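Long-range contacts in Uly1 (Catenovulum maritimum, PDB 7DRQ), which probably cleaves ulvan, a sulfated polysaccharide of green algae, by beta-elimination as a calcium-binding lyase of polysaccharide lyase family 24: residues V104-N109 with H129-N134; H123-M128 with D146-S151. One frame throughout, in Å; residues are numbered along the deposited sequence.

Interaction 1. Residues V104-N109 with H129-N134; sequences VGETHN and HAYREN
A type I beta turn from E106 to N109 meets the stretch that follows strand 122-126, and H108 and H129 stack face to face across the contact. The ring centroids are 3.6 Å apart and the planes differ by 23°. CE1 of H129 lies over the centre of the H108 ring. CG of H108 sits over the H129 ring, offset toward its rim, and H108 CB makes a CH-pi contact on that ring.

E106 holds both histidines by His-carboxylate hydrogen bonds. H129 ND1 donates to E106 OE2 at 2.7 Å, almost straight at 178°. OE2 lies in the plane of the H129 ring, but the nitrogen approaches from above the carboxylate plane. E106 OE1 takes H108 ND1 on its syn side at 2.7 Å. The backbone N of H108 converges on the same oxygen, from the same face of the carboxylate plane. CG of E106 is anti to its own N (chi1 161°) and the chain bends at chi2, which carries the carboxylate up to the two rings. With an alanine here, both ND1 atoms and the bridging water would probably lose their acceptor, and the stacked rings would be freer to turn.

The turn itself is closed by N109 N bonding to E106 O. It follows strand 104-105 and is tied here to the segment just after strand 122-126, within the BNR-repeat part of a probable beta-propeller. Beyond the histidines, N109 ND2 bonds D127, its stronger partner, and donates to Y131 OH at 3.0 Å, with the hydroxyl in the amide plane. N109 OD1 packs on H129 CB at 3.2 Å. A water bridges the carboxylate and the phenol, donating to E106 OE2 and bonding Y131 OH, each at 2.7 Å.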
loop_
_atom_site.group_PDB
_atom_site.type_symbol
_atom_site.label_atom_id
_atom_site.label_comp_id
_atom_site.label_asym_id
_atom_site.label_seq_id
_atom_site.Cartn_x
_atom_site.Cartn_y
_atom_site.Cartn_z
ATOM N N VAL A 104 -0.224 9.978 -19.049
ATOM C CA VAL A 104 -0.756 8.641 -18.807
ATOM C C VAL A 104 -0.670 8.372 -17.313
ATOM O O VAL A 104 0.426 8.178 -16.771
ATOM C CB VAL A 104 -0.016 7.558 -19.602
ATOM C CG1 VAL A 104 -0.638 6.196 -19.296
ATOM C CG2 VAL A 104 -0.082 7.852 -21.089
ATOM N N GLY A 105 -1.825 8.315 -16.658
ATOM C CA GLY A 105 -1.850 8.160 -15.210
ATOM C C GLY A 105 -1.372 6.785 -14.772
ATOM O O GLY A 105 -1.639 5.768 -15.418
ATOM N N GLU A 106 -0.675 6.752 -13.640
ATOM C CA GLU A 106 0.058 5.560 -13.218
ATOM C C GLU A 106 -0.242 5.313 -11.736
ATOM O O GLU A 106 0.371 5.923 -10.857
ATOM C CB GLU A 106 1.549 5.771 -13.526
ATOM C CG GLU A 106 2.582 4.921 -12.834
ATOM C CD GLU A 106 2.448 3.423 -13.041
ATOM O OE1 GLU A 106 1.470 2.864 -12.529
ATOM O OE2 GLU A 106 3.360 2.792 -13.642
ATOM N N THR A 107 -1.207 4.427 -11.447
ATOM C CA THR A 107 -1.659 4.257 -10.067
ATOM C C THR A 107 -0.688 3.465 -9.196
ATOM O O THR A 107 -0.943 3.342 -7.993
ATOM C CB THR A 107 -3.055 3.607 -10.009
ATOM O OG1 THR A 107 -3.107 2.449 -10.855
ATOM C CG2 THR A 107 -4.145 4.615 -10.434
ATOM N N HIS A 108 0.410 2.924 -9.742
ATOM C CA HIS A 108 1.453 2.425 -8.852
ATOM C C HIS A 108 2.055 3.556 -8.038
ATOM O O HIS A 108 2.559 3.329 -6.932
ATOM C CB HIS A 108 2.587 1.749 -9.630
ATOM C CG HIS A 108 2.198 0.455 -10.273
ATOM N ND1 HIS A 108 1.616 0.392 -11.523
ATOM C CD2 HIS A 108 2.326 -0.825 -9.850
ATOM C CE1 HIS A 108 1.390 -0.874 -11.833
ATOM N NE2 HIS A 108 1.820 -1.632 -10.839
ATOM N N ASN A 109 2.054 4.762 -8.594
ATOM C CA ASN A 109 2.929 5.845 -8.153
ATOM C C ASN A 109 2.293 6.673 -7.049
ATOM O O ASN A 109 2.190 7.894 -7.140
ATOM C CB ASN A 109 3.293 6.720 -9.346
ATOM C CG ASN A 109 4.250 6.036 -10.291
ATOM O OD1 ASN A 109 4.294 4.807 -10.364
ATOM N ND2 ASN A 109 5.009 6.832 -11.044
ATOM N N HIS A 129 7.745 3.720 -9.641
ATOM C CA HIS A 129 7.410 2.374 -10.107
ATOM C C HIS A 129 8.687 1.731 -10.653
ATOM O O HIS A 129 8.876 1.613 -11.869
ATOM C CB HIS A 129 6.288 2.381 -11.146
ATOM C CG HIS A 129 5.786 1.011 -11.487
ATOM N ND1 HIS A 129 4.752 0.795 -12.374
ATOM C CD2 HIS A 129 6.166 -0.213 -11.048
ATOM C CE1 HIS A 129 4.533 -0.504 -12.483
ATOM N NE2 HIS A 129 5.374 -1.138 -11.688
ATOM N N ALA A 130 9.554 1.305 -9.732
ATOM C CA ALA A 130 10.773 0.566 -10.070
ATOM C C ALA A 130 11.679 1.350 -11.021
ATOM O O ALA A 130 12.283 0.788 -11.940
ATOM C CB ALA A 130 10.429 -0.806 -10.653
ATOM N N TYR A 131 11.802 2.652 -10.794
ATOM C CA TYR A 131 12.656 3.432 -11.677
ATOM C C TYR A 131 14.119 3.271 -11.276
ATOM O O TYR A 131 14.443 2.887 -10.151
ATOM C CB TYR A 131 12.245 4.906 -11.671
ATOM C CG TYR A 131 10.796 5.095 -12.075
ATOM C CD1 TYR A 131 10.250 4.366 -13.120
ATOM C CD2 TYR A 131 9.973 5.978 -11.390
ATOM C CE1 TYR A 131 8.914 4.524 -13.498
ATOM C CE2 TYR A 131 8.637 6.139 -11.747
ATOM C CZ TYR A 131 8.115 5.410 -12.795
ATOM O OH TYR A 131 6.799 5.569 -13.153
ATOM N N ARG A 132 15.004 3.552 -12.233
ATOM C CA ARG A 132 16.444 3.411 -12.059
ATOM C C ARG A 132 17.122 4.550 -12.802
ATOM O O ARG A 132 16.484 5.291 -13.549
ATOM C CB ARG A 132 16.949 2.049 -12.574
ATOM C CG ARG A 132 16.243 1.595 -13.832
ATOM C CD ARG A 132 16.532 0.131 -14.175
ATOM N NE ARG A 132 15.467 -0.431 -15.016
ATOM C CZ ARG A 132 15.376 -0.254 -16.333
ATOM N NH1 ARG A 132 16.283 0.469 -16.982
ATOM N NH2 ARG A 132 14.375 -0.802 -17.009
ATOM N N GLU A 133 18.440 4.682 -12.612
ATOM C CA GLU A 133 19.126 5.841 -13.181
ATOM C C GLU A 133 19.037 5.866 -14.702
ATOM O O GLU A 133 19.062 6.945 -15.303
ATOM C CB GLU A 133 20.585 5.875 -12.728
ATOM C CG GLU A 133 21.446 4.757 -13.273
ATOM C CD GLU A 133 22.808 4.761 -12.629
ATOM O OE1 GLU A 133 23.234 5.849 -12.194
ATOM O OE2 GLU A 133 23.437 3.689 -12.536
ATOM N N ASN A 134 18.913 4.702 -15.345
ATOM C CA ASN A 134 18.812 4.656 -16.796
ATOM C C ASN A 134 17.392 4.348 -17.264
ATOM O O ASN A 134 17.203 3.840 -18.372
ATOM C CB ASN A 134 19.816 3.653 -17.372
ATOM C CG ASN A 134 19.525 2.233 -16.958
ATOM O OD1 ASN A 134 18.843 1.988 -15.961
ATOM N ND2 ASN A 134 20.023 1.279 -17.735
HETATM O O HOH W 1 5.600 3.728 -14.768
#

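Interaction 2. Residues H123-M128 with D146-S151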
loop_
_atom_site.group_PDB
_atom_site.type_symbol
_atom_site.label_atom_id
_atom_site.label_comp_id
_atom_site.label_asym_id
_atom_site.label_seq_id
_atom_site.Cartn_x
_atom_site.Cartn_y
_atom_site.Cartn_z
ATOM N N HIS A 123 7.383 11.966 6.882
ATOM C CA HIS A 123 8.073 11.289 5.787
ATOM C C HIS A 123 7.115 11.036 4.638
ATOM O O HIS A 123 5.993 10.567 4.855
ATOM C CB HIS A 123 8.686 9.991 6.292
ATOM C CG HIS A 123 9.561 10.206 7.480
ATOM N ND1 HIS A 123 10.913 10.443 7.365
ATOM C CD2 HIS A 123 9.267 10.319 8.797
ATOM C CE1 HIS A 123 11.423 10.653 8.564
ATOM N NE2 HIS A 123 10.449 10.577 9.453
ATOM N N LEU A 124 7.567 11.350 3.422
ATOM C CA LEU A 124 6.795 11.164 2.198
ATOM C C LEU A 124 7.623 10.404 1.172
ATOM O O LEU A 124 8.786 10.750 0.931
ATOM C CB LEU A 124 6.373 12.508 1.600
ATOM C CG LEU A 124 5.451 13.348 2.481
ATOM C CD1 LEU A 124 5.450 14.778 1.990
ATOM C CD2 LEU A 124 4.038 12.756 2.440
ATOM N N LEU A 125 7.007 9.411 0.542
ATOM C CA LEU A 125 7.610 8.674 -0.562
ATOM C C LEU A 125 6.626 8.664 -1.713
ATOM O O LEU A 125 5.459 8.313 -1.519
ATOM C CB LEU A 125 7.943 7.248 -0.134
ATOM C CG LEU A 125 9.134 7.153 0.815
ATOM C CD1 LEU A 125 9.165 5.793 1.471
ATOM C CD2 LEU A 125 10.459 7.427 0.093
ATOM N N TYR A 126 7.067 9.045 -2.913
ATOM C CA TYR A 126 6.038 9.207 -3.931
ATOM C C TYR A 126 6.552 8.992 -5.347
ATOM O O TYR A 126 7.734 9.167 -5.647
ATOM C CB TYR A 126 5.390 10.585 -3.839
ATOM C CG TYR A 126 6.311 11.778 -3.644
ATOM C CD1 TYR A 126 6.867 12.447 -4.740
ATOM C CD2 TYR A 126 6.548 12.296 -2.369
ATOM C CE1 TYR A 126 7.662 13.580 -4.561
ATOM C CE2 TYR A 126 7.339 13.429 -2.179
ATOM C CZ TYR A 126 7.894 14.068 -3.275
ATOM O OH TYR A 126 8.678 15.195 -3.080
ATOM N N ASP A 127 5.602 8.634 -6.215
ATOM C CA ASP A 127 5.752 8.694 -7.667
ATOM C C ASP A 127 6.847 7.756 -8.158
ATOM O O ASP A 127 7.713 8.143 -8.945
ATOM C CB ASP A 127 5.999 10.123 -8.149
ATOM C CG ASP A 127 5.474 10.347 -9.558
ATOM O OD1 ASP A 127 4.633 9.539 -10.012
ATOM O OD2 ASP A 127 5.891 11.321 -10.215
HETATM N N MSE A 128 6.803 6.515 -7.676
HETATM C CA MSE A 128 7.807 5.494 -7.985
HETATM C C MSE A 128 7.201 4.210 -8.528
HETATM O O MSE A 128 6.256 3.667 -7.956
HETATM C CB MSE A 128 8.605 5.171 -6.727
HETATM C CG MSE A 128 9.365 6.341 -6.169
HETATM SE SE MSE A 128 10.534 5.722 -4.779
HETATM C CE MSE A 128 9.442 6.239 -3.232
ATOM N N ASP A 146 16.897 11.087 -9.848
ATOM C CA ASP A 146 15.553 11.301 -9.322
ATOM C C ASP A 146 14.713 10.025 -9.387
ATOM O O ASP A 146 13.479 10.111 -9.387
ATOM C CB ASP A 146 14.871 12.442 -10.091
ATOM C CG ASP A 146 13.666 13.005 -9.360
ATOM O OD1 ASP A 146 13.725 13.147 -8.116
ATOM O OD2 ASP A 146 12.652 13.313 -10.032
ATOM N N TYR A 147 15.350 8.849 -9.448
ATOM C CA TYR A 147 14.634 7.583 -9.603
ATOM C C TYR A 147 14.027 7.095 -8.297
ATOM O O TYR A 147 13.157 6.214 -8.321
ATOM C CB TYR A 147 15.574 6.500 -10.148
ATOM C CG TYR A 147 16.838 6.386 -9.332
ATOM C CD1 TYR A 147 16.881 5.602 -8.186
ATOM C CD2 TYR A 147 17.983 7.084 -9.695
ATOM C CE1 TYR A 147 18.036 5.503 -7.432
ATOM C CE2 TYR A 147 19.135 6.997 -8.948
ATOM C CZ TYR A 147 19.154 6.209 -7.818
ATOM O OH TYR A 147 20.296 6.111 -7.067
ATOM N N PHE A 148 14.478 7.647 -7.168
ATOM C CA PHE A 148 13.945 7.370 -5.843
ATOM C C PHE A 148 13.583 8.722 -5.243
ATOM O O PHE A 148 14.377 9.664 -5.324
ATOM C CB PHE A 148 14.980 6.632 -4.960
ATOM C CG PHE A 148 14.486 6.316 -3.578
ATOM C CD1 PHE A 148 13.758 5.159 -3.340
ATOM C CD2 PHE A 148 14.730 7.183 -2.522
ATOM C CE1 PHE A 148 13.270 4.876 -2.079
ATOM C CE2 PHE A 148 14.254 6.905 -1.245
ATOM C CZ PHE A 148 13.525 5.742 -1.020
ATOM N N ARG A 149 12.380 8.834 -4.675
ATOM C CA ARG A 149 11.791 10.145 -4.389
ATOM C C ARG A 149 11.290 10.206 -2.948
ATOM O O ARG A 149 10.202 9.713 -2.636
ATOM C CB ARG A 149 10.672 10.452 -5.390
ATOM C CG ARG A 149 11.189 10.546 -6.826
ATOM C CD ARG A 149 10.091 10.537 -7.890
ATOM N NE ARG A 149 10.668 10.965 -9.164
ATOM C CZ ARG A 149 10.104 10.816 -10.358
ATOM N NH1 ARG A 149 8.922 10.225 -10.477
ATOM N NH2 ARG A 149 10.736 11.272 -11.435
ATOM N N TYR A 150 12.074 10.844 -2.080
ATOM C CA TYR A 150 11.809 10.897 -0.648
ATOM C C TYR A 150 11.806 12.346 -0.187
ATOM O O TYR A 150 12.729 13.106 -0.507
ATOM C CB TYR A 150 12.881 10.087 0.103
ATOM C CG TYR A 150 12.872 10.197 1.610
ATOM C CD1 TYR A 150 11.696 10.050 2.340
ATOM C CD2 TYR A 150 14.059 10.407 2.306
ATOM C CE1 TYR A 150 11.696 10.146 3.736
ATOM C CE2 TYR A 150 14.079 10.488 3.697
ATOM C CZ TYR A 150 12.896 10.362 4.405
ATOM O OH TYR A 150 12.921 10.441 5.779
ATOM N N SER A 151 10.786 12.725 0.577
ATOM C CA SER A 151 10.727 14.046 1.188
ATOM C C SER A 151 10.511 13.879 2.685
ATOM O O SER A 151 9.837 12.944 3.129
ATOM C CB SER A 151 9.601 14.902 0.568
ATOM O OG SER A 151 9.937 15.306 -0.750
#
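The rings of H123 and Y150 lie side by side, nearly coplanar at 3°, and meet rim to rim. H123 ND1 and Y150 OH are hydrogen-bonded at 2.6 Å, and the OH sits at the edge of the imidazole. W240 also bonds Y150 OH. With chi1 at 172°, the Y150 ring lies beside its own carbonyl carbon, and L124 O comes to its edge at CD1. The Y126 ring has R149 O over one face and S151 OG at its edge. Y126 OH lies 2.7 Å from S151 OG, whose stronger partner is Y184 O.

The F148 ring is met obliquely by two groups. SE of selenomethionine M128 lies 3.6 Å from F148 CD1, a Met-aromatic contact. L125 CD2 touches F148 CZ and also packs on Y150 CB.

The R149 guanidinium has D127 O at its edge. NH1 donates to D127 O at 2.9 Å, in the carbonyl plane, and makes a salt bridge to D127 OD2 at 3.2 Å. NH2 bridges to D146 OD2 at 3.1 Å, above the carboxylate plane. The chain of R149 is extended from CG to NE, which carries its charge between the two acids. The buried D127 carboxylate is further bonded by H93, and D146 pairs with K185, a calcium ligand.

The backbones are antiparallel. L124 and S151 form a hydrogen-bonded pair: L124 N bonds S151 O and S151 N bonds L124 O, each at 2.8 Å. L125 and Y150 form a non-hydrogen-bonded one. Y126 N then bonds R149 O. Strand 122-126 is the middle of three, between 111-115 and 150-152, an antiparallel sheet consistent with a blade of a beta-propeller.

Interactions 1 and 2 adjoin, with centres about 11 Å apart. H129 directly follows M128, and the segments alternate along the chain. The hydrogen bond that joins them runs from N109 ND2 of interaction 1 to D127 OD1 of interaction 2, at 2.9 Å. D127 thus faces both N109 and the R149 guanidinium. Y131 CB also packs on Y147 O at 3.7 Å. The calcium site of D173, D183 and K185 is nearer to interaction 2: the side chain of R149 is about 8 Å from a bound calcium ion, and that of Y131 about 13 Å. The Y126 side chain comes to about 3 Å from that of K185.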